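Local coordinates for protein homocysteine S-methyltransferase (Escherichia coli, PDB 5DMM) that catalyses zinc-dependent methyl transfer from S-methylmethionine, or less efficiently S-adenosylmethionine, to homocysteine, yielding methionine, at residues G31-D36 against S40-V45; D57-G62 against R100-A105; E144-F149 against N172-E177; V252-G257 against P282-A287. All coordinates share one frame; numbering follows the deposited sequence.

Contact 1: G31-D36 against S40-V45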
loop_
_atom_site.group_PDB
_atom_site.type_symbol
_atom_site.label_atom_id
_atom_site.label_comp_id
_atom_site.label_asym_id
_atom_site.label_seq_id
_atom_site.Cartn_x
_atom_site.Cartn_y
_atom_site.Cartn_z
ATOM N N GLY A 31 19.689 -2.980 12.048
ATOM C CA GLY A 31 20.248 -2.059 13.026
ATOM C C GLY A 31 19.578 -0.706 13.180
ATOM O O GLY A 31 19.995 0.114 13.999
ATOM N N CYS A 32 18.534 -0.453 12.403
ATOM C CA CYS A 32 17.850 0.836 12.471
ATOM C C CYS A 32 17.021 1.033 13.733
ATOM O O CYS A 32 16.311 0.131 14.176
ATOM C CB CYS A 32 16.951 1.010 11.253
ATOM S SG CYS A 32 17.874 1.376 9.774
ATOM N N ASN A 33 17.111 2.231 14.301
ATOM C CA ASN A 33 16.213 2.633 15.371
ATOM C C ASN A 33 15.101 3.493 14.800
ATOM O O ASN A 33 15.337 4.626 14.380
ATOM C CB ASN A 33 16.961 3.388 16.474
ATOM C CG ASN A 33 16.020 4.103 17.428
ATOM O OD1 ASN A 33 15.968 5.335 17.459
ATOM N ND2 ASN A 33 15.259 3.336 18.203
ATOM N N LEU A 34 13.896 2.943 14.770
ATOM C CA LEU A 34 12.748 3.665 14.242
ATOM C C LEU A 34 11.954 4.229 15.409
ATOM O O LEU A 34 10.984 3.627 15.857
ATOM C CB LEU A 34 11.882 2.753 13.368
ATOM C CG LEU A 34 12.630 1.917 12.318
ATOM C CD1 LEU A 34 11.645 1.146 11.416
ATOM C CD2 LEU A 34 13.574 2.768 11.475
ATOM N N ALA A 35 12.375 5.399 15.885
ATOM C CA ALA A 35 11.914 5.940 17.163
ATOM C C ALA A 35 10.504 6.526 17.123
ATOM O O ALA A 35 9.803 6.537 18.134
ATOM C CB ALA A 35 12.899 6.995 17.649
ATOM N N ASP A 36 10.091 7.018 15.962
ATOM C CA ASP A 36 8.789 7.655 15.840
ATOM C C ASP A 36 8.198 7.405 14.463
ATOM O O ASP A 36 8.849 6.816 13.604
ATOM C CB ASP A 36 8.906 9.155 16.095
ATOM C CG ASP A 36 9.702 9.857 15.022
ATOM O OD1 ASP A 36 9.091 10.265 14.018
ATOM O OD2 ASP A 36 10.937 9.991 15.173
ATOM N N SER A 40 10.771 7.542 8.353
ATOM C CA SER A 40 11.149 7.506 6.938
ATOM C C SER A 40 11.983 8.728 6.523
ATOM O O SER A 40 12.864 8.613 5.679
ATOM C CB SER A 40 9.904 7.380 6.045
ATOM O OG SER A 40 8.971 8.412 6.302
ATOM N N ALA A 41 11.725 9.885 7.126
ATOM C CA ALA A 41 12.475 11.087 6.787
ATOM C C ALA A 41 13.952 10.920 7.152
ATOM O O ALA A 41 14.833 11.365 6.416
ATOM C CB ALA A 41 11.882 12.308 7.486
ATOM N N LYS A 42 14.211 10.265 8.279
ATOM C CA LYS A 42 15.577 10.027 8.712
ATOM C C LYS A 42 16.236 8.958 7.859
ATOM O O LYS A 42 17.332 9.149 7.347
ATOM C CB LYS A 42 15.634 9.614 10.183
ATOM C CG LYS A 42 17.070 9.378 10.668
ATOM C CD LYS A 42 17.147 9.056 12.148
ATOM C CE LYS A 42 16.912 7.575 12.403
ATOM N NZ LYS A 42 16.997 7.228 13.855
ATOM N N VAL A 43 15.570 7.821 7.702
ATOM C CA VAL A 43 16.194 6.708 6.985
ATOM C C VAL A 43 16.385 7.024 5.501
ATOM O O VAL A 43 17.384 6.621 4.901
ATOM C CB VAL A 43 15.381 5.406 7.146
ATOM C CG1 VAL A 43 16.039 4.254 6.388
ATOM C CG2 VAL A 43 15.263 5.049 8.624
ATOM N N LEU A 44 15.449 7.760 4.903
ATOM C CA LEU A 44 15.572 8.106 3.489
ATOM C C LEU A 44 16.786 9.002 3.267
ATOM O O LEU A 44 17.419 8.973 2.211
ATOM C CB LEU A 44 14.302 8.795 2.984
ATOM C CG LEU A 44 13.152 7.855 2.616
ATOM C CD1 LEU A 44 11.878 8.677 2.395
ATOM C CD2 LEU A 44 13.491 7.071 1.365
ATOM N N VAL A 45 17.116 9.777 4.285
ATOM C CA VAL A 45 18.279 10.653 4.226
ATOM C C VAL A 45 19.564 9.931 4.642
ATOM O O VAL A 45 20.562 9.953 3.918
ATOM C CB VAL A 45 18.064 11.899 5.100
ATOM C CG1 VAL A 45 19.376 12.654 5.311
ATOM C CG2 VAL A 45 17.007 12.821 4.461
HETATM O O HOH W 1 13.557 7.605 13.696
#
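Asn33 and Leu34 lie on an irregular, extended loop that passes Lys42 and Val43 of helix 39-46, and the two backbones stay well apart: the nearest CA atoms, those of Leu34 and Ser40, are 8.4 Å apart. The loop leaves helix 24-29 through a Schellman motif in which Cys32 N bonds to Leu27 O and Gly31 N to Glu28 O. Gly31 takes the C-prime place, where its positive phi (108°) would press a CB against the preceding carbonyl.

Lysine is long enough to span the distance. With CG of Lys42 opposite its backbone N (chi1 -179°), the chain sets out toward the loop and then bends at chi3, bringing NZ to Asn33 O at 3.1 Å. The ammonium lies in the carbonyl plane, at a C=O...N angle of 157°. A water weakly joins the same NZ to Ala35 N.

Beside this polar link, methyl CD2 of Leu34 meets CG2 of Val43 at 4.0 Å. Leu34 also rests on Ala24 and Glu28 of helix 24-29, while the buried Val43 packs on Ile51 of helix 48-61.

The chemistry is divided: branched aliphatic groups meet on the more buried side, and on the exposed side a charged amine satisfies a neutral carbonyl. With Asp36 OD2 6.8 Å from Lys42 NZ and its OD1 paired with Arg81, the lysine probably holds the loop by its hydrogen bond more than by charge pairing.

Contact 2: D57-G62 against R100-A105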
loop_
_atom_site.group_PDB
_atom_site.type_symbol
_atom_site.label_atom_id
_atom_site.label_comp_id
_atom_site.label_asym_id
_atom_site.label_seq_id
_atom_site.Cartn_x
_atom_site.Cartn_y
_atom_site.Cartn_z
ATOM N N ASP A 57 15.413 -7.495 -1.212
ATOM C CA ASP A 57 15.095 -8.675 -0.404
ATOM C C ASP A 57 13.707 -9.252 -0.721
ATOM O O ASP A 57 13.520 -10.473 -0.863
ATOM C CB ASP A 57 15.168 -8.291 1.072
ATOM C CG ASP A 57 15.519 -9.446 1.966
ATOM O OD1 ASP A 57 15.081 -10.588 1.688
ATOM O OD2 ASP A 57 16.237 -9.201 2.962
ATOM N N TYR A 58 12.724 -8.366 -0.820
ATOM C CA TYR A 58 11.363 -8.817 -1.097
ATOM C C TYR A 58 11.209 -9.306 -2.538
ATOM O O TYR A 58 10.510 -10.290 -2.778
ATOM C CB TYR A 58 10.348 -7.703 -0.797
ATOM C CG TYR A 58 9.948 -7.648 0.665
ATOM C CD1 TYR A 58 9.228 -8.694 1.240
ATOM C CD2 TYR A 58 10.277 -6.548 1.470
ATOM C CE1 TYR A 58 8.849 -8.667 2.555
ATOM C CE2 TYR A 58 9.899 -6.512 2.814
ATOM C CZ TYR A 58 9.189 -7.595 3.344
ATOM O OH TYR A 58 8.779 -7.616 4.655
ATOM N N TYR A 59 11.838 -8.636 -3.501
ATOM C CA TYR A 59 11.770 -9.138 -4.877
ATOM C C TYR A 59 12.402 -10.538 -4.956
ATOM O O TYR A 59 11.918 -11.398 -5.681
ATOM C CB TYR A 59 12.465 -8.192 -5.859
ATOM C CG TYR A 59 11.712 -6.924 -6.265
ATOM C CD1 TYR A 59 10.390 -6.963 -6.720
ATOM C CD2 TYR A 59 12.354 -5.691 -6.235
ATOM C CE1 TYR A 59 9.726 -5.796 -7.116
ATOM C CE2 TYR A 59 11.699 -4.520 -6.633
ATOM C CZ TYR A 59 10.382 -4.584 -7.068
ATOM O OH TYR A 59 9.729 -3.442 -7.458
ATOM N N ARG A 60 13.477 -10.760 -4.200
ATOM C CA ARG A 60 14.120 -12.070 -4.142
ATOM C C ARG A 60 13.195 -13.123 -3.545
ATOM O O ARG A 60 13.191 -14.271 -3.986
ATOM C CB ARG A 60 15.416 -12.012 -3.330
ATOM C CG ARG A 60 16.564 -11.343 -4.043
ATOM C CD ARG A 60 17.825 -11.359 -3.185
ATOM N NE ARG A 60 18.987 -10.984 -3.978
ATOM C CZ ARG A 60 20.053 -10.367 -3.493
ATOM N NH1 ARG A 60 20.102 -10.044 -2.206
ATOM N NH2 ARG A 60 21.069 -10.072 -4.294
ATOM N N ALA A 61 12.403 -12.724 -2.552
ATOM C CA ALA A 61 11.488 -13.637 -1.880
ATOM C C ALA A 61 10.285 -13.992 -2.761
ATOM O O ALA A 61 9.534 -14.920 -2.453
ATOM C CB ALA A 61 11.023 -13.038 -0.569
ATOM N N GLY A 62 10.096 -13.249 -3.847
ATOM C CA GLY A 62 9.023 -13.548 -4.772
ATOM C C GLY A 62 8.030 -12.427 -5.003
ATOM O O GLY A 62 7.117 -12.576 -5.819
ATOM N N ARG A 100 12.685 1.524 -7.405
ATOM C CA ARG A 100 12.992 1.322 -8.817
ATOM C C ARG A 100 14.433 0.825 -8.976
ATOM O O ARG A 100 14.713 -0.014 -9.836
ATOM C CB ARG A 100 12.769 2.615 -9.611
ATOM C CG ARG A 100 11.307 3.076 -9.648
ATOM C CD ARG A 100 11.176 4.376 -10.422
ATOM N NE ARG A 100 11.601 4.181 -11.802
ATOM C CZ ARG A 100 11.951 5.152 -12.638
ATOM N NH1 ARG A 100 11.942 6.419 -12.241
ATOM N NH2 ARG A 100 12.315 4.848 -13.877
ATOM N N LYS A 101 15.336 1.340 -8.142
ATOM C CA LYS A 101 16.729 0.888 -8.158
ATOM C C LYS A 101 16.833 -0.579 -7.765
ATOM O O LYS A 101 17.614 -1.319 -8.356
ATOM C CB LYS A 101 17.600 1.732 -7.221
ATOM C CG LYS A 101 17.793 3.189 -7.651
ATOM C CD LYS A 101 18.730 3.326 -8.832
ATOM C CE LYS A 101 19.083 4.791 -9.091
ATOM N NZ LYS A 101 19.720 5.443 -7.907
ATOM N N ALA A 102 16.049 -0.999 -6.771
ATOM C CA ALA A 102 16.029 -2.404 -6.367
ATOM C C ALA A 102 15.484 -3.307 -7.482
ATOM O O ALA A 102 15.950 -4.435 -7.664
ATOM C CB ALA A 102 15.208 -2.587 -5.095
ATOM N N ARG A 103 14.501 -2.803 -8.224
ATOM C CA ARG A 103 13.951 -3.527 -9.365
ATOM C C ARG A 103 14.990 -3.681 -10.477
ATOM O O ARG A 103 15.102 -4.748 -11.092
ATOM C CB ARG A 103 12.709 -2.820 -9.905
ATOM C CG ARG A 103 12.119 -3.496 -11.144
ATOM C CD ARG A 103 10.767 -2.886 -11.530
ATOM N NE ARG A 103 10.885 -1.473 -11.884
ATOM C CZ ARG A 103 9.847 -0.667 -12.087
ATOM N NH1 ARG A 103 8.608 -1.137 -11.965
ATOM N NH2 ARG A 103 10.047 0.606 -12.400
ATOM N N GLU A 104 15.743 -2.615 -10.743
ATOM C CA GLU A 104 16.838 -2.692 -11.712
ATOM C C GLU A 104 17.847 -3.758 -11.283
ATOM O O GLU A 104 18.259 -4.588 -12.094
ATOM C CB GLU A 104 17.532 -1.332 -11.869
ATOM C CG GLU A 104 16.659 -0.270 -12.507
ATOM C CD GLU A 104 16.148 -0.684 -13.874
ATOM O OE1 GLU A 104 16.967 -0.773 -14.809
ATOM O OE2 GLU A 104 14.933 -0.938 -14.016
ATOM N N ALA A 105 18.228 -3.737 -10.004
ATOM C CA ALA A 105 19.180 -4.702 -9.454
ATOM C C ALA A 105 18.701 -6.148 -9.567
ATOM O O ALA A 105 19.477 -7.038 -9.921
ATOM C CB ALA A 105 19.483 -4.374 -7.997
#
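In the layer of helices surrounding the TIM barrel, Tyr59 of helix 48-61 reaches across to Ala102 and Arg103 of helix 85-109. The backbones approach most closely at Tyr59 and Arg103, whose CA atoms are 7.5 Å apart. No hydrogen bond joins the two segments; the contact is made by one side of a tyrosine ring.

CG of Tyr59 lies opposite the carbonyl carbon (chi1 -77°), which sends the ring toward the other helix. Its CE2 meets the backbone obliquely, 3.7 Å from Arg103 N, and the small Ala102 lets the ring come in, with CB 4.3 Å from CE2. Past these atoms the phenol hydroxyl hydrogen-bonds to Leu117 O at the start of strand 117-122, so a tyrosine suits a place that is greasy along the ring and polar at its end. A leucine here would probably leave the Leu117 carbonyl without this partner and open a gap between the helices.

Arg103 uses only the beginning of its side chain in the contact. Its guanidinium leads away to a salt bridge with Asp163 and a hydrogen bond from NH1 to Leu116 O, while its CB sits 3.8 Å from Tyr59 CE2 and 3.9 Å from Tyr59 OH.

Contact 3: E144-F149 against N172-E177. With ZN (zinc ion), chain D.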
loop_
_atom_site.group_PDB
_atom_site.type_symbol
_atom_site.label_atom_id
_atom_site.label_comp_id
_atom_site.label_asym_id
_atom_site.label_seq_id
_atom_site.Cartn_x
_atom_site.Cartn_y
_atom_site.Cartn_z
ATOM N N GLU A 144 -11.680 19.632 0.186
ATOM C CA GLU A 144 -10.506 20.420 -0.186
ATOM C C GLU A 144 -9.323 20.184 0.737
ATOM O O GLU A 144 -8.166 20.168 0.290
ATOM C CB GLU A 144 -10.835 21.914 -0.184
ATOM C CG GLU A 144 -11.817 22.327 -1.244
ATOM C CD GLU A 144 -13.228 22.464 -0.707
ATOM O OE1 GLU A 144 -13.662 21.584 0.070
ATOM O OE2 GLU A 144 -13.898 23.461 -1.059
ATOM N N ALA A 145 -9.606 20.037 2.029
ATOM C CA ALA A 145 -8.553 19.820 3.017
ATOM C C ALA A 145 -7.922 18.441 2.839
ATOM O O ALA A 145 -6.700 18.304 2.884
ATOM C CB ALA A 145 -9.099 19.973 4.439
ATOM N N PHE A 146 -8.760 17.427 2.657
ATOM C CA PHE A 146 -8.249 16.087 2.355
ATOM C C PHE A 146 -7.399 16.133 1.093
ATOM O O PHE A 146 -6.308 15.565 1.042
ATOM C CB PHE A 146 -9.391 15.081 2.147
ATOM C CG PHE A 146 -9.963 14.513 3.423
ATOM C CD1 PHE A 146 -9.136 14.076 4.448
ATOM C CD2 PHE A 146 -11.340 14.384 3.571
ATOM C CE1 PHE A 146 -9.680 13.531 5.615
ATOM C CE2 PHE A 146 -11.890 13.846 4.733
ATOM C CZ PHE A 146 -11.063 13.419 5.752
ATOM N N GLN A 147 -7.921 16.791 0.061
ATOM C CA GLN A 147 -7.213 16.842 -1.209
ATOM C C GLN A 147 -5.910 17.640 -1.087
ATOM O O GLN A 147 -4.891 17.246 -1.662
ATOM C CB GLN A 147 -8.133 17.395 -2.302
ATOM C CG GLN A 147 -9.230 16.406 -2.699
ATOM C CD GLN A 147 -10.148 16.913 -3.784
ATOM O OE1 GLN A 147 -10.260 18.121 -4.005
ATOM N NE2 GLN A 147 -10.835 15.990 -4.465
ATOM N N ALA A 148 -5.919 18.732 -0.325
ATOM C CA ALA A 148 -4.681 19.488 -0.090
ATOM C C ALA A 148 -3.640 18.666 0.672
ATOM O O ALA A 148 -2.432 18.802 0.437
ATOM C CB ALA A 148 -4.979 20.780 0.665
ATOM N N PHE A 149 -4.108 17.825 1.594
ATOM C CA PHE A 149 -3.223 16.946 2.359
ATOM C C PHE A 149 -2.565 15.911 1.457
ATOM O O PHE A 149 -1.366 15.661 1.558
ATOM C CB PHE A 149 -3.991 16.238 3.484
ATOM C CG PHE A 149 -3.233 15.102 4.130
ATOM C CD1 PHE A 149 -2.257 15.349 5.082
ATOM C CD2 PHE A 149 -3.514 13.792 3.799
ATOM C CE1 PHE A 149 -1.564 14.310 5.685
ATOM C CE2 PHE A 149 -2.826 12.736 4.405
ATOM C CZ PHE A 149 -1.851 12.997 5.344
ATOM N N ASN A 172 -11.772 5.917 6.494
ATOM C CA ASN A 172 -12.732 7.011 6.431
ATOM C C ASN A 172 -13.305 7.193 5.025
ATOM O O ASN A 172 -12.565 7.396 4.059
ATOM C CB ASN A 172 -12.051 8.303 6.912
ATOM C CG ASN A 172 -12.984 9.496 6.921
ATOM O OD1 ASN A 172 -13.325 10.036 5.868
ATOM N ND2 ASN A 172 -13.382 9.929 8.118
ATOM N N PHE A 173 -14.630 7.110 4.923
ATOM C CA PHE A 173 -15.343 7.161 3.647
ATOM C C PHE A 173 -15.223 8.506 2.952
ATOM O O PHE A 173 -15.013 8.559 1.736
ATOM C CB PHE A 173 -16.820 6.818 3.870
ATOM C CG PHE A 173 -17.606 6.614 2.608
ATOM C CD1 PHE A 173 -17.121 5.822 1.583
ATOM C CD2 PHE A 173 -18.862 7.184 2.465
ATOM C CE1 PHE A 173 -17.865 5.622 0.417
ATOM C CE2 PHE A 173 -19.613 6.987 1.305
ATOM C CZ PHE A 173 -19.108 6.207 0.279
ATOM N N SER A 174 -15.355 9.596 3.706
ATOM C CA SER A 174 -15.297 10.915 3.081
ATOM C C SER A 174 -13.901 11.146 2.498
ATOM O O SER A 174 -13.762 11.741 1.433
ATOM C CB SER A 174 -15.675 12.024 4.077
ATOM O OG SER A 174 -14.681 12.206 5.072
ATOM N N GLU A 175 -12.871 10.634 3.167
ATOM C CA GLU A 175 -11.509 10.747 2.640
ATOM C C GLU A 175 -11.328 9.857 1.398
ATOM O O GLU A 175 -10.669 10.240 0.434
ATOM C CB GLU A 175 -10.484 10.393 3.721
ATOM C CG GLU A 175 -9.045 10.309 3.214
ATOM C CD GLU A 175 -8.057 9.948 4.307
ATOM O OE1 GLU A 175 -8.447 9.271 5.287
ATOM O OE2 GLU A 175 -6.883 10.354 4.186
ATOM N N ILE A 176 -11.940 8.677 1.409
ATOM C CA ILE A 176 -11.889 7.801 0.245
ATOM C C ILE A 176 -12.496 8.498 -0.979
ATOM O O ILE A 176 -11.928 8.442 -2.075
ATOM C CB ILE A 176 -12.601 6.457 0.534
ATOM C CG1 ILE A 176 -11.724 5.609 1.479
ATOM C CG2 ILE A 176 -12.877 5.717 -0.766
ATOM C CD1 ILE A 176 -12.453 4.438 2.124
ATOM N N GLU A 177 -13.632 9.172 -0.793
ATOM C CA GLU A 177 -14.256 9.945 -1.871
ATOM C C GLU A 177 -13.336 11.045 -2.395
ATOM O O GLU A 177 -13.150 11.198 -3.601
ATOM C CB GLU A 177 -15.562 10.585 -1.394
ATOM C CG GLU A 177 -16.557 9.631 -0.780
ATOM C CD GLU A 177 -17.707 10.353 -0.098
ATOM O OE1 GLU A 177 -17.929 11.552 -0.390
ATOM O OE2 GLU A 177 -18.389 9.718 0.735
HETATM ZN ZN ZN D . -15.668 21.699 0.603
HETATM O O HOH W 2 -16.433 19.803 2.077
HETATM O O HOH W 3 -15.960 23.378 1.831
#
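Phe146 lays one face of its ring against Glu175, the tight heart of the contact. CG of Phe146, anti to the carbonyl carbon (chi1 -82°), carries the ring toward helix 173-183. CB of Glu175 stands almost directly above the ring centre, 3.7 Å from the Phe146 centroid and 11° off the normal, a CH-pi contact. The glutamate chain runs on extended, its CG 4.0 Å from Phe146 CD1 and its carboxylate plane 13° from that of the ring; the buried oxygens are taken up by Tyr139 OH, His150 NE2 and Tyr125 N. At the ring edge, near its plane, Ser174 OG lies 3.3 Å from Phe146 CE2.

This hydroxyl is held by the N-cap residue of helix 173-183: Ser174 OG donates to a lone pair of Asn172 OD1 at 2.7 Å. The same oxygen accepts from Glu175 N at 2.8 Å, the capping bond, so Asn172 fixes the very turn on which the ring rests. An alanine in place of Phe146 would probably open a gap over Glu175 CB and leave Ser174 OG without its ring neighbour.

The solvent side is looser. Glu144, two residues before Phe146 on helix 143-159 and exposed, makes no contact with the other segment; its OE1 instead binds a zinc ion at 2.1 Å, with two waters. This peripheral metal is distinct from the zinc held by Cys229 and Cys295.

Strand 164-170 comes between the two helices in sequence. Phe146 also touches Ala178 of helix 173-183, where Ile176 packs on Phe193 and Phe195 of strand 191-197 and Phe173 leans on helix 209-217.

Contact 4: V252-G257 against P282-A287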
loop_
_atom_site.group_PDB
_atom_site.type_symbol
_atom_site.label_atom_id
_atom_site.label_comp_id
_atom_site.label_asym_id
_atom_site.label_seq_id
_atom_site.Cartn_x
_atom_site.Cartn_y
_atom_site.Cartn_z
ATOM N N VAL A 252 -5.176 -8.174 -0.522
ATOM C CA VAL A 252 -5.149 -8.580 0.870
ATOM C C VAL A 252 -3.713 -8.667 1.372
ATOM O O VAL A 252 -2.892 -9.390 0.822
ATOM C CB VAL A 252 -5.893 -9.935 1.093
ATOM C CG1 VAL A 252 -5.371 -11.035 0.164
ATOM C CG2 VAL A 252 -5.792 -10.372 2.541
ATOM N N TYR A 253 -3.405 -7.874 2.385
ATOM C CA TYR A 253 -2.137 -8.025 3.068
ATOM C C TYR A 253 -2.305 -7.725 4.551
ATOM O O TYR A 253 -2.322 -6.565 4.971
ATOM C CB TYR A 253 -1.024 -7.167 2.434
ATOM C CG TYR A 253 -1.284 -5.723 2.010
ATOM C CD1 TYR A 253 -0.549 -4.683 2.574
ATOM C CD2 TYR A 253 -2.170 -5.410 0.980
ATOM C CE1 TYR A 253 -0.724 -3.358 2.167
ATOM C CE2 TYR A 253 -2.358 -4.086 0.570
ATOM C CZ TYR A 253 -1.627 -3.070 1.164
ATOM O OH TYR A 253 -1.803 -1.760 0.770
ATOM N N PRO A 254 -2.458 -8.793 5.347
ATOM C CA PRO A 254 -2.770 -8.678 6.770
ATOM C C PRO A 254 -1.526 -8.567 7.640
ATOM O O PRO A 254 -0.395 -8.705 7.159
ATOM C CB PRO A 254 -3.510 -9.982 7.058
ATOM C CG PRO A 254 -2.815 -10.970 6.156
ATOM C CD PRO A 254 -2.560 -10.194 4.880
ATOM N N ASN A 255 -1.747 -8.317 8.922
ATOM C CA ASN A 255 -0.666 -8.342 9.892
ATOM C C ASN A 255 -0.229 -9.774 10.158
ATOM O O ASN A 255 -0.985 -10.718 9.926
ATOM C CB ASN A 255 -1.105 -7.667 11.183
ATOM C CG ASN A 255 -1.546 -6.239 10.957
ATOM O OD1 ASN A 255 -1.021 -5.561 10.087
ATOM N ND2 ASN A 255 -2.524 -5.785 11.723
ATOM N N SER A 256 1.006 -9.918 10.620
ATOM C CA SER A 256 1.571 -11.217 10.957
ATOM C C SER A 256 0.756 -11.873 12.062
ATOM O O SER A 256 0.193 -11.189 12.916
ATOM C CB SER A 256 3.034 -11.057 11.396
ATOM O OG SER A 256 3.654 -12.311 11.608
ATOM N N GLY A 257 0.693 -13.202 12.042
ATOM C CA GLY A 257 0.025 -13.948 13.092
ATOM C C GLY A 257 0.942 -14.198 14.275
ATOM O O GLY A 257 2.147 -13.937 14.211
ATOM N N PRO A 282 -5.152 -20.447 -0.253
ATOM C CA PRO A 282 -6.297 -21.016 -0.984
ATOM C C PRO A 282 -7.660 -20.390 -0.637
ATOM O O PRO A 282 -8.437 -20.158 -1.568
ATOM C CB PRO A 282 -6.265 -22.502 -0.589
ATOM C CG PRO A 282 -4.861 -22.752 -0.205
ATOM C CD PRO A 282 -4.376 -21.489 0.444
ATOM N N GLN A 283 -7.955 -20.134 0.638
ATOM C CA GLN A 283 -9.210 -19.483 1.016
ATOM C C GLN A 283 -9.313 -18.110 0.366
ATOM O O GLN A 283 -10.365 -17.721 -0.134
ATOM C CB GLN A 283 -9.329 -19.258 2.520
ATOM C CG GLN A 283 -9.539 -20.439 3.410
ATOM C CD GLN A 283 -9.174 -20.072 4.837
ATOM O OE1 GLN A 283 -9.623 -19.044 5.361
ATOM N NE2 GLN A 283 -8.314 -20.878 5.455
ATOM N N TRP A 284 -8.217 -17.363 0.429
ATOM C CA TRP A 284 -8.201 -15.999 -0.104
ATOM C C TRP A 284 -8.405 -15.979 -1.604
ATOM O O TRP A 284 -9.196 -15.179 -2.113
ATOM C CB TRP A 284 -6.881 -15.304 0.244
ATOM C CG TRP A 284 -6.741 -14.995 1.679
ATOM C CD1 TRP A 284 -7.723 -15.024 2.631
ATOM C CD2 TRP A 284 -5.546 -14.589 2.348
ATOM N NE1 TRP A 284 -7.206 -14.667 3.852
ATOM C CE2 TRP A 284 -5.871 -14.392 3.705
ATOM C CE3 TRP A 284 -4.227 -14.382 1.928
ATOM C CZ2 TRP A 284 -4.919 -14.010 4.657
ATOM C CZ3 TRP A 284 -3.279 -14.006 2.874
ATOM C CH2 TRP A 284 -3.633 -13.820 4.220
ATOM N N GLN A 285 -7.691 -16.852 -2.313
ATOM C CA GLN A 285 -7.775 -16.880 -3.764
ATOM C C GLN A 285 -9.184 -17.266 -4.205
ATOM O O GLN A 285 -9.706 -16.739 -5.187
ATOM C CB GLN A 285 -6.756 -17.853 -4.349
ATOM C CG GLN A 285 -6.811 -17.975 -5.866
ATOM C CD GLN A 285 -5.653 -18.778 -6.439
ATOM O OE1 GLN A 285 -4.670 -19.051 -5.748
ATOM N NE2 GLN A 285 -5.758 -19.149 -7.714
ATOM N N ALA A 286 -9.797 -18.179 -3.459
ATOM C CA ALA A 286 -11.148 -18.617 -3.764
ATOM C C ALA A 286 -12.149 -17.493 -3.510
ATOM O O ALA A 286 -13.275 -17.537 -4.010
ATOM C CB ALA A 286 -11.515 -19.849 -2.939
ATOM N N ALA A 287 -11.749 -16.502 -2.716
ATOM C CA ALA A 287 -12.611 -15.362 -2.430
ATOM C C ALA A 287 -12.283 -14.160 -3.306
ATOM O O ALA A 287 -12.697 -13.054 -2.998
ATOM C CB ALA A 287 -12.518 -14.970 -0.960
#
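The carbonyl of Trp284, the residue whose indole packs on Val252 and Pro254, accepts a hydrogen bond from Ala287 N at 2.9 Å, spanning three residues as the chain leaves helix 281-286. That helix belongs to a beta-alpha-beta crossover of the TIM barrel: strand 250-253 is followed by the helix and then by strand 289-292, its parallel neighbour in the sheet.

Trp284 fills the space between helix and strand. Its CG stands opposite the carbonyl carbon (chi1 -70°), which turns the indole inward. Val252 covers one face: methyl CG2 lies over the centre of the six-membered ring at 4.1 Å, only 6° off the normal, in a CH-pi contact, while the other methyl, CG1, is 4.0 Å from Trp284 CE3. A beta-branched residue suits this strand position because it presents two methyls, one over the six-membered ring and one beside CE3. The indole N-H is satisfied too, NE1 bonding to Thr235 OG1.

The alternation of the strand carries on into the loop: Val252 and Pro254 point toward the helix, whereas Tyr253 between them points away; its side chain touches homocysteine, and its OH bonds to Glu168 and Trp192. The contact thus backs a residue of the substrate site, and the Pro254 side chain is about 8 Å from the bound zinc. Compact and apolar, Pro254 meets the far end of the indole obliquely, its CG 3.5 Å and its CD 3.8 Å from Trp284 CH2.

The four contacts follow one another along the chain without overlapping and lie around a single TIM barrel, with centres 21 to 32 Å apart and no touch between any two. Contacts 1 and 2 are the nearest pair, using the consecutive helices 39-46 and 48-61. Contact 3 lies across the chain's centre from contact 2, about 32 Å away centre to centre. Contacts 2 and 3 each pair helices of the outer layer, contact 1 sets a loop against a helix, and contact 4 joins a helix to strand 250-253 of the parallel sheet. They join helices, loop and strand at separate points around the barrel, contact 4 holding a residue of the homocysteine pocket.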